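PDB 3OWA: acyl-CoA dehydrogenase from Bacillus anthracis, which probably catalyses the FAD-dependent alpha,beta-dehydrogenation of acyl-CoA thioesters, passing the electrons to an external acceptor. Local coordinates for residues G122-P125 and I126-F129; L457-Q460 and K461-N465; E51-P54 and E55-Y58. All coordinates share one frame; numbering follows the deposited sequence. Where two conformers were deposited one is given.

Interaction 1 (G122-P125 and I126-F129); sequences GSLP and IVLF
F129 meets P125 with the edge of its ring: the carbonyl oxygen of P125 lies near the ring plane, F129 CD2 being 3.9 Å from P125 O. The same oxygen accepts the backbone N-H of F129, F129 N to P125 O 2.9 Å, but the donor stands above the carbonyl plane, 43° out of it, and the bond is bent. With CG beside its own backbone N (chi1 -58°), the phenyl group stays next to this last turn. One residue earlier, L128 N binds L124 O at 2.8 Å with only a modest tilt, and CB and CG of L128 rest against that oxygen. S123 O, just before L124, takes two N-H groups. That of V127 arrives in the carbonyl plane and nearly straight (167°), V127 N to S123 O 3.2 Å, while that of I126 comes from above the plane and is more bent, I126 N to S123 O 3.0 Å. P125 has no N-H to give, which suits a proline to the first turn, where amides have no carbonyl behind them to bind. On the apolar side L124 and V127 lie side by side and point the same way, L124 CD2 reaching V127 CB at 4.0 Å. V127 CG2 is close to both this methyl and S123 O. The hydroxyl of S123 turns back to H118 O in helix 110-122. The side chain of P125 lies about 10 Å from a bound FAD. This short helix, in the N-terminal domain of the acyl-CoA dehydrogenase fold, is wedged between larger ones: L124, P125, L128 and F129 pack on helix 257-293, I126 and V127 on L139 of helix 132-144, and L128 and F129 on helix 348-355.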
ATOM      1  N   GLY A 122     -14.523  23.123   9.283  1.00 31.21           N
ATOM      2  CA  GLY A 122     -14.312  24.450   9.836  1.00 30.18           C
ATOM      3  C   GLY A 122     -15.567  25.330   9.846  1.00 31.74           C
ATOM      4  O   GLY A 122     -15.856  25.969  10.849  1.00 30.15           O
ATOM      5  N   SER A 123     -16.311  25.363   8.740  1.00 31.79           N
ATOM      6  CA  SER A 123     -17.447  26.281   8.605  1.00 33.34           C
ATOM      7  C   SER A 123     -18.764  25.644   9.022  1.00 34.31           C
ATOM      8  O   SER A 123     -19.606  26.315   9.648  1.00 34.93           O
ATOM      9  CB  SER A 123     -17.604  26.785   7.160  1.00 34.18           C
ATOM     10  OG  SER A 123     -16.576  27.718   6.821  1.00 33.96           O
ATOM     11  N   LEU A 124     -18.948  24.373   8.670  1.00 33.55           N
ATOM     12  CA  LEU A 124     -20.222  23.678   8.896  1.00 34.69           C
ATOM     13  C   LEU A 124     -20.670  23.606  10.362  1.00 34.08           C
ATOM     14  O   LEU A 124     -21.860  23.570  10.618  1.00 35.69           O
ATOM     15  CB  LEU A 124     -20.226  22.275   8.286  1.00 34.50           C
ATOM     16  CG  LEU A 124     -20.255  22.227   6.759  1.00 36.39           C
ATOM     17  CD1 LEU A 124     -20.255  20.785   6.271  1.00 34.80           C
ATOM     18  CD2 LEU A 124     -21.443  23.017   6.172  1.00 38.96           C
ATOM     19  N   PRO A 125     -19.745  23.580  11.326  1.00 33.36           N
ATOM     20  CA  PRO A 125     -20.292  23.634  12.704  1.00 33.54           C
ATOM     21  C   PRO A 125     -21.135  24.884  12.978  1.00 34.26           C
ATOM     22  O   PRO A 125     -22.084  24.820  13.742  1.00 34.74           O
ATOM     23  CB  PRO A 125     -19.049  23.620  13.581  1.00 32.99           C
ATOM     24  CG  PRO A 125     -18.042  22.834  12.722  1.00 30.43           C
ATOM     25  CD  PRO A 125     -18.311  23.228  11.310  1.00 32.38           C
ATOM     26  N   ILE A 126     -20.797  25.997  12.338  1.00 34.06           N
ATOM     27  CA  ILE A 126     -21.556  27.249  12.488  1.00 34.27           C
ATOM     28  C   ILE A 126     -22.815  27.185  11.627  1.00 35.14           C
ATOM     29  O   ILE A 126     -23.899  27.566  12.074  1.00 35.13           O
ATOM     30  CB  ILE A 126     -20.687  28.503  12.170  1.00 33.45           C
ATOM     31  CG1 ILE A 126     -19.505  28.580  13.163  1.00 33.53           C
ATOM     32  CG2 ILE A 126     -21.534  29.794  12.259  1.00 34.37           C
ATOM     33  CD1 ILE A 126     -18.472  29.696  12.856  1.00 34.64           C
ATOM     34  N   VAL A 127     -22.673  26.704  10.396  1.00 34.96           N
ATOM     35  CA  VAL A 127     -23.828  26.491   9.528  1.00 36.79           C
ATOM     36  C   VAL A 127     -24.903  25.613  10.197  1.00 37.97           C
ATOM     37  O   VAL A 127     -26.092  25.950  10.184  1.00 39.85           O
ATOM     38  CB  VAL A 127     -23.429  25.879   8.141  1.00 36.72           C
ATOM     39  CG1 VAL A 127     -24.695  25.569   7.296  1.00 37.13           C
ATOM     40  CG2 VAL A 127     -22.481  26.822   7.365  1.00 36.27           C
ATOM     41  N   LEU A 128     -24.491  24.505  10.784  1.00 37.52           N
ATOM     42  CA  LEU A 128     -25.422  23.514  11.290  1.00 38.15           C
ATOM     43  C   LEU A 128     -25.835  23.739  12.729  1.00 39.29           C
ATOM     44  O   LEU A 128     -26.959  23.393  13.093  1.00 40.24           O
ATOM     45  CB  LEU A 128     -24.854  22.103  11.134  1.00 36.56           C
ATOM     46  CG  LEU A 128     -24.535  21.715   9.684  1.00 38.43           C
ATOM     47  CD1 LEU A 128     -23.985  20.315   9.626  1.00 39.25           C
ATOM     48  CD2 LEU A 128     -25.750  21.816   8.787  1.00 40.30           C
ATOM     49  N   PHE A 129     -24.941  24.290  13.551  1.00 39.26           N
ATOM     50  CA  PHE A 129     -25.220  24.400  14.979  1.00 39.30           C
ATOM     51  C   PHE A 129     -25.087  25.790  15.545  1.00 39.51           C
ATOM     52  O   PHE A 129     -25.265  25.985  16.736  1.00 39.95           O
ATOM     53  CB  PHE A 129     -24.355  23.409  15.758  1.00 39.42           C
ATOM     54  CG  PHE A 129     -24.571  21.984  15.335  1.00 41.05           C
ATOM     55  CD1 PHE A 129     -25.741  21.309  15.712  1.00 43.26           C
ATOM     56  CD2 PHE A 129     -23.649  21.333  14.527  1.00 39.47           C
ATOM     57  CE1 PHE A 129     -25.970  20.005  15.316  1.00 43.20           C
ATOM     58  CE2 PHE A 129     -23.868  20.029  14.136  1.00 42.19           C
ATOM     59  CZ  PHE A 129     -25.040  19.357  14.521  1.00 42.61           C
TER

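Interaction 2 (L457-Q460 and K461-N465); sequences LALQ and KYLVN
K461 carries its CG beside its own backbone N (chi1 -72°), which sets the start of the side chain against L457 O, K461 CG to L457 O 3.4 Å. The chain then bends at chi3 and runs back past the helix start, its CE lying 4.2 Å from L457 CB. L459 differs, with CG trans to the backbone N (chi1 172°), which sends the isobutyl group along the helix to L463; the two side chains cross obliquely, with L459 CD1 4.2 Å from L463 CG. L463 CG also sits on L459 O.

The backbone beneath is the regular first two turns of the helix. L457 occupies the N-cap position, and its carbonyl takes the K461 N-H almost head-on, K461 N to L457 O 2.9 Å and nearly straight at 171°. The bonds from Y462, L463 and V464 to the carbonyls of A458, L459 and Q460 follow in i to i+4 order. The ammonium group of K461 has a long, weak ion pair with E455.

Here helix 458-482 starts, among the helices of the C-terminal part of the chain. Q460 and L463 face both neighbours, packing on V510 and M506 of helix 490-520 and on C536 and F540 of helix 526-554. L457 adds V529, and L459 touches H573.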
ATOM      1  N   LEU A 457     -26.827  -8.341 -16.444  1.00 65.24           N
ATOM      2  CA  LEU A 457     -26.571  -8.172 -14.997  1.00 61.62           C
ATOM      3  C   LEU A 457     -27.270  -9.208 -14.097  1.00 60.22           C
ATOM      4  O   LEU A 457     -27.227  -9.099 -12.868  1.00 59.27           O
ATOM      5  CB  LEU A 457     -26.937  -6.747 -14.534  1.00 60.68           C
ATOM      6  CG  LEU A 457     -25.972  -5.576 -14.777  1.00 60.96           C
ATOM      7  CD1 LEU A 457     -25.335  -5.596 -16.168  1.00 61.51           C
ATOM      8  CD2 LEU A 457     -26.648  -4.236 -14.513  1.00 56.62           C
ATOM      9  N   ALA A 458     -27.890 -10.222 -14.704  1.00 59.17           N
ATOM     10  CA  ALA A 458     -28.581 -11.271 -13.948  1.00 57.92           C
ATOM     11  C   ALA A 458     -27.699 -11.878 -12.853  1.00 55.47           C
ATOM     12  O   ALA A 458     -28.110 -11.986 -11.698  1.00 54.99           O
ATOM     13  CB  ALA A 458     -29.088 -12.382 -14.895  1.00 58.76           C
ATOM     14  N   LEU A 459     -26.490 -12.270 -13.226  1.00 53.42           N
ATOM     15  CA  LEU A 459     -25.569 -12.882 -12.281  1.00 52.46           C
ATOM     16  C   LEU A 459     -25.175 -11.903 -11.150  1.00 51.39           C
ATOM     17  O   LEU A 459     -25.136 -12.278  -9.980  1.00 51.05           O
ATOM     18  CB  LEU A 459     -24.339 -13.440 -13.000  1.00 51.27           C
ATOM     19  CG  LEU A 459     -23.220 -13.926 -12.070  1.00 51.49           C
ATOM     20  CD1 LEU A 459     -23.682 -15.098 -11.201  1.00 51.39           C
ATOM     21  CD2 LEU A 459     -21.955 -14.273 -12.859  1.00 50.88           C
ATOM     22  N   GLN A 460     -24.931 -10.645 -11.499  1.00 51.33           N
ATOM     23  CA  GLN A 460     -24.456  -9.671 -10.503  1.00 50.77           C
ATOM     24  C   GLN A 460     -25.557  -9.315  -9.512  1.00 51.35           C
ATOM     25  O   GLN A 460     -25.290  -9.179  -8.324  1.00 50.88           O
ATOM     26  CB  GLN A 460     -23.840  -8.438 -11.190  1.00 50.53           C
ATOM     27  CG  GLN A 460     -22.534  -8.763 -11.953  1.00 49.97           C
ATOM     28  CD  GLN A 460     -22.750  -9.595 -13.223  1.00 53.31           C
ATOM     29  OE1 GLN A 460     -23.702  -9.370 -13.962  1.00 56.01           O
ATOM     30  NE2 GLN A 460     -21.864 -10.551 -13.472  1.00 53.67           N
ATOM     31  N   LYS A 461     -26.800  -9.216  -9.999  1.00 52.22           N
ATOM     32  CA  LYS A 461     -27.957  -9.021  -9.132  1.00 53.03           C
ATOM     33  C   LYS A 461     -28.125 -10.196  -8.175  1.00 52.56           C
ATOM     34  O   LYS A 461     -28.511 -10.036  -7.022  1.00 52.41           O
ATOM     35  CB  LYS A 461     -29.233  -8.830  -9.956  1.00 54.82           C
ATOM     36  CG  LYS A 461     -29.338  -7.503 -10.678  1.00 57.74           C
ATOM     37  CD  LYS A 461     -30.731  -7.358 -11.296  1.00 65.68           C
ATOM     38  CE  LYS A 461     -30.682  -6.641 -12.650  1.00 69.09           C
ATOM     39  NZ  LYS A 461     -31.782  -7.081 -13.592  1.00 72.02           N
ATOM     40  N   TYR A 462     -27.832 -11.386  -8.670  1.00 53.12           N
ATOM     41  CA  TYR A 462     -27.900 -12.589  -7.869  1.00 53.32           C
ATOM     42  C   TYR A 462     -26.846 -12.563  -6.743  1.00 52.00           C
ATOM     43  O   TYR A 462     -27.147 -12.856  -5.587  1.00 52.06           O
ATOM     44  CB  TYR A 462     -27.775 -13.824  -8.785  1.00 54.07           C
ATOM     45  CG  TYR A 462     -27.744 -15.132  -8.044  1.00 56.02           C
ATOM     46  CD1 TYR A 462     -28.926 -15.775  -7.660  1.00 59.47           C
ATOM     47  CD2 TYR A 462     -26.529 -15.717  -7.695  1.00 56.25           C
ATOM     48  CE1 TYR A 462     -28.880 -16.983  -6.952  1.00 61.47           C
ATOM     49  CE2 TYR A 462     -26.475 -16.900  -6.989  1.00 58.43           C
ATOM     50  CZ  TYR A 462     -27.640 -17.528  -6.622  1.00 60.71           C
ATOM     51  OH  TYR A 462     -27.543 -18.710  -5.933  1.00 63.28           O
ATOM     52  N   LEU A 463     -25.615 -12.189  -7.072  1.00 51.16           N
ATOM     53  CA  LEU A 463     -24.571 -12.111  -6.051  1.00 49.71           C
ATOM     54  C   LEU A 463     -24.851 -11.036  -4.996  1.00 49.18           C
ATOM     55  O   LEU A 463     -24.604 -11.243  -3.794  1.00 48.33           O
ATOM     56  CB  LEU A 463     -23.195 -11.894  -6.690  1.00 49.41           C
ATOM     57  CG  LEU A 463     -22.780 -12.951  -7.710  1.00 49.34           C
ATOM     58  CD1 LEU A 463     -21.526 -12.512  -8.405  1.00 48.20           C
ATOM     59  CD2 LEU A 463     -22.586 -14.300  -7.039  1.00 49.46           C
ATOM     60  N   VAL A 464     -25.397  -9.907  -5.442  1.00 48.36           N
ATOM     61  CA  VAL A 464     -25.732  -8.819  -4.536  1.00 48.62           C
ATOM     62  C   VAL A 464     -26.759  -9.295  -3.491  1.00 49.73           C
ATOM     63  O   VAL A 464     -26.571  -9.089  -2.271  1.00 48.70           O
ATOM     64  CB  VAL A 464     -26.235  -7.576  -5.340  1.00 48.59           C
ATOM     65  CG1 VAL A 464     -27.099  -6.672  -4.482  1.00 48.26           C
ATOM     66  CG2 VAL A 464     -25.043  -6.810  -5.926  1.00 47.48           C
ATOM     67  N   ASN A 465     -27.826  -9.942  -3.973  1.00 51.19           N
ATOM     68  CA  ASN A 465     -28.838 -10.547  -3.098  1.00 53.70           C
ATOM     69  C   ASN A 465     -28.250 -11.562  -2.109  1.00 52.61           C
ATOM     70  O   ASN A 465     -28.542 -11.520  -0.903  1.00 53.05           O
ATOM     71  CB  ASN A 465     -29.970 -11.192  -3.915  1.00 55.26           C
ATOM     72  CG  ASN A 465     -31.209 -10.323  -3.981  1.00 62.31           C
ATOM     73  OD1 ASN A 465     -31.877 -10.099  -2.964  1.00 69.69           O
ATOM     74  ND2 ASN A 465     -31.542  -9.834  -5.185  1.00 67.11           N
TER

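Interaction 3 (E51-P54 and E55-Y58); sequences EVLP and ELEY
L53 and L56 lie side by side and point the same way, their CD2 methyls 4.0 Å apart, while E55 leaves the turn in another direction. L56 has CG opposite its backbone N (chi1 -173°), and from there its CD2 branch meets L53. E55 extends beyond CG and brings its carboxylate back beside the preceding turn. A water donates to E51 O at 2.6 Å and lies close to E55 OE2, at a separation too short to be trusted in detail. The other carboxylate oxygen, OE1, forms salt bridges with R69 and R66, so two arginines share it. Y58 turns its ring edge to the P54 carbonyl, Y58 CE2 to P54 O 4.1 Å, and has a cation-pi contact with R66.

The backbone turns tightly between these side chains. E55 N gives its hydrogen to V52 O at 2.9 Å, and L56 N to L53 O at 3.1 Å; both are i to i+3 bonds. In each the donor stands well above the carbonyl plane, 71° out of it for L56. V52 and L56 reach loop residues A108 and C232.

Successive i to i+3 bonds about a proline make this a tight, 3-10-like turn linking helix 35-52 to the short helix 56-59, within the helical N-terminal domain of the acyl-CoA dehydrogenase fold.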
ATOM      1  N   GLU A  51      -5.611  28.375 -12.336  1.00 37.25           N
ATOM      2  CA  GLU A  51      -5.087  29.283 -11.274  1.00 36.62           C
ATOM      3  C   GLU A  51      -4.238  28.595 -10.232  1.00 34.81           C
ATOM      4  O   GLU A  51      -3.235  29.137  -9.791  1.00 35.32           O
ATOM      5  CB  GLU A  51      -6.230  30.034 -10.577  1.00 37.14           C
ATOM      6  CG  GLU A  51      -7.220  30.689 -11.565  1.00 41.51           C
ATOM      7  CD  GLU A  51      -6.589  31.834 -12.326  1.00 49.38           C
ATOM      8  OE1 GLU A  51      -6.032  32.730 -11.669  1.00 54.40           O
ATOM      9  OE2 GLU A  51      -6.673  31.876 -13.573  1.00 54.48           O
ATOM     10  N   VAL A  52      -4.649  27.415  -9.812  1.00 33.47           N
ATOM     11  CA  VAL A  52      -3.992  26.754  -8.687  1.00 32.40           C
ATOM     12  C   VAL A  52      -2.738  25.979  -9.075  1.00 32.95           C
ATOM     13  O   VAL A  52      -1.690  26.077  -8.385  1.00 32.50           O
ATOM     14  CB  VAL A  52      -4.971  25.837  -7.929  1.00 32.22           C
ATOM     15  CG1 VAL A  52      -4.255  25.086  -6.779  1.00 31.18           C
ATOM     16  CG2 VAL A  52      -6.097  26.667  -7.357  1.00 32.34           C
ATOM     17  N   LEU A  53      -2.839  25.165 -10.125  1.00 31.67           N
ATOM     18  CA  LEU A  53      -1.731  24.276 -10.482  1.00 32.46           C
ATOM     19  C   LEU A  53      -0.413  24.971 -10.807  1.00 33.11           C
ATOM     20  O   LEU A  53       0.661  24.454 -10.437  1.00 34.24           O
ATOM     21  CB  LEU A  53      -2.102  23.261 -11.565  1.00 31.27           C
ATOM     22  CG  LEU A  53      -3.225  22.291 -11.214  1.00 32.34           C
ATOM     23  CD1 LEU A  53      -3.397  21.261 -12.384  1.00 33.78           C
ATOM     24  CD2 LEU A  53      -3.005  21.568  -9.836  1.00 31.05           C
ATOM     25  N   PRO A  54      -0.471  26.124 -11.484  1.00 33.69           N
ATOM     26  CA  PRO A  54       0.763  26.827 -11.742  1.00 33.99           C
ATOM     27  C   PRO A  54       1.475  27.253 -10.439  1.00 34.59           C
ATOM     28  O   PRO A  54       2.643  27.557 -10.504  1.00 34.95           O
ATOM     29  CB  PRO A  54       0.299  28.084 -12.473  1.00 36.03           C
ATOM     30  CG  PRO A  54      -0.946  27.619 -13.248  1.00 35.74           C
ATOM     31  CD  PRO A  54      -1.615  26.688 -12.224  1.00 34.19           C
ATOM     32  N   GLU A  55       0.775  27.297  -9.300  1.00 32.63           N
ATOM     33  CA  GLU A  55       1.395  27.704  -8.020  1.00 32.47           C
ATOM     34  C   GLU A  55       1.655  26.537  -7.099  1.00 30.90           C
ATOM     35  O   GLU A  55       2.294  26.694  -6.053  1.00 30.01           O
ATOM     36  CB  GLU A  55       0.544  28.773  -7.309  1.00 31.62           C
ATOM     37  CG  GLU A  55       0.391  30.042  -8.197  1.00 36.76           C
ATOM     38  CD  GLU A  55      -0.144  31.268  -7.428  1.00 41.97           C
ATOM     39  OE1 GLU A  55       0.376  31.600  -6.329  1.00 42.61           O
ATOM     40  OE2 GLU A  55      -1.110  31.881  -7.928  1.00 44.84           O
ATOM     41  N   LEU A  56       1.193  25.359  -7.469  1.00 31.00           N
ATOM     42  CA  LEU A  56       1.179  24.255  -6.489  1.00 31.94           C
ATOM     43  C   LEU A  56       2.569  23.972  -5.914  1.00 32.20           C
ATOM     44  O   LEU A  56       2.706  23.648  -4.735  1.00 32.53           O
ATOM     45  CB  LEU A  56       0.557  22.992  -7.104  1.00 32.13           C
ATOM     46  CG  LEU A  56       0.318  21.813  -6.160  1.00 35.16           C
ATOM     47  CD1 LEU A  56      -0.516  22.247  -4.934  1.00 34.65           C
ATOM     48  CD2 LEU A  56      -0.380  20.728  -6.973  1.00 36.84           C
ATOM     49  N   GLU A  57       3.603  24.102  -6.738  0.52 33.36           N
ATOM     50  CA  GLU A  57       4.974  23.829  -6.300  0.52 34.34           C
ATOM     51  C   GLU A  57       5.431  24.822  -5.214  0.52 33.78           C
ATOM     52  O   GLU A  57       6.204  24.458  -4.325  0.52 33.57           O
ATOM     53  CB  GLU A  57       5.894  23.848  -7.523  0.52 35.86           C
ATOM     54  CG  GLU A  57       7.377  23.808  -7.265  0.52 39.97           C
ATOM     55  CD  GLU A  57       8.191  24.267  -8.478  0.52 45.87           C
ATOM     56  OE1 GLU A  57       9.386  23.909  -8.546  0.52 48.43           O
ATOM     57  OE2 GLU A  57       7.645  24.984  -9.359  0.52 49.06           O
ATOM     58  N   TYR A  58       4.938  26.059  -5.261  1.00 33.33           N
ATOM     59  CA  TYR A  58       5.255  27.052  -4.210  1.00 33.47           C
ATOM     60  C   TYR A  58       4.409  26.823  -2.979  1.00 32.15           C
ATOM     61  O   TYR A  58       4.886  26.999  -1.865  1.00 31.35           O
ATOM     62  CB  TYR A  58       5.057  28.485  -4.689  1.00 34.89           C
ATOM     63  CG  TYR A  58       5.792  28.769  -5.945  1.00 38.56           C
ATOM     64  CD1 TYR A  58       7.139  29.109  -5.923  1.00 44.06           C
ATOM     65  CD2 TYR A  58       5.141  28.686  -7.171  1.00 43.16           C
ATOM     66  CE1 TYR A  58       7.823  29.367  -7.123  1.00 51.13           C
ATOM     67  CE2 TYR A  58       5.804  28.928  -8.352  1.00 48.81           C
ATOM     68  CZ  TYR A  58       7.133  29.258  -8.329  1.00 51.33           C
ATOM     69  OH  TYR A  58       7.770  29.503  -9.514  1.00 58.13           O
TER
HETATM   70  O   HOH W   1      -2.393  31.570  -9.975  1.00 43.59           O

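All three are local contacts at helix ends or turns, but their settings differ. Interaction 1 is buried and largely apolar beyond its backbone bonds, and it is the one placed near a bound FAD. Interaction 2 is partly buried, with L457 and L463 packed on neighbouring helices and a lysine whose ion pair is long and weak. Interaction 3 is partly buried too, yet includes exposed residues, and there arginines hold a carboxylate. Interactions 1 and 3 share the N-terminal domain, with centres about 29 Å apart; interaction 2 lies across the chain's centre from both. Regular i to i+4 bonding dominates in 457-465, whereas 51-58 relies on i to i+3 bonds and 122-129 mixes the two.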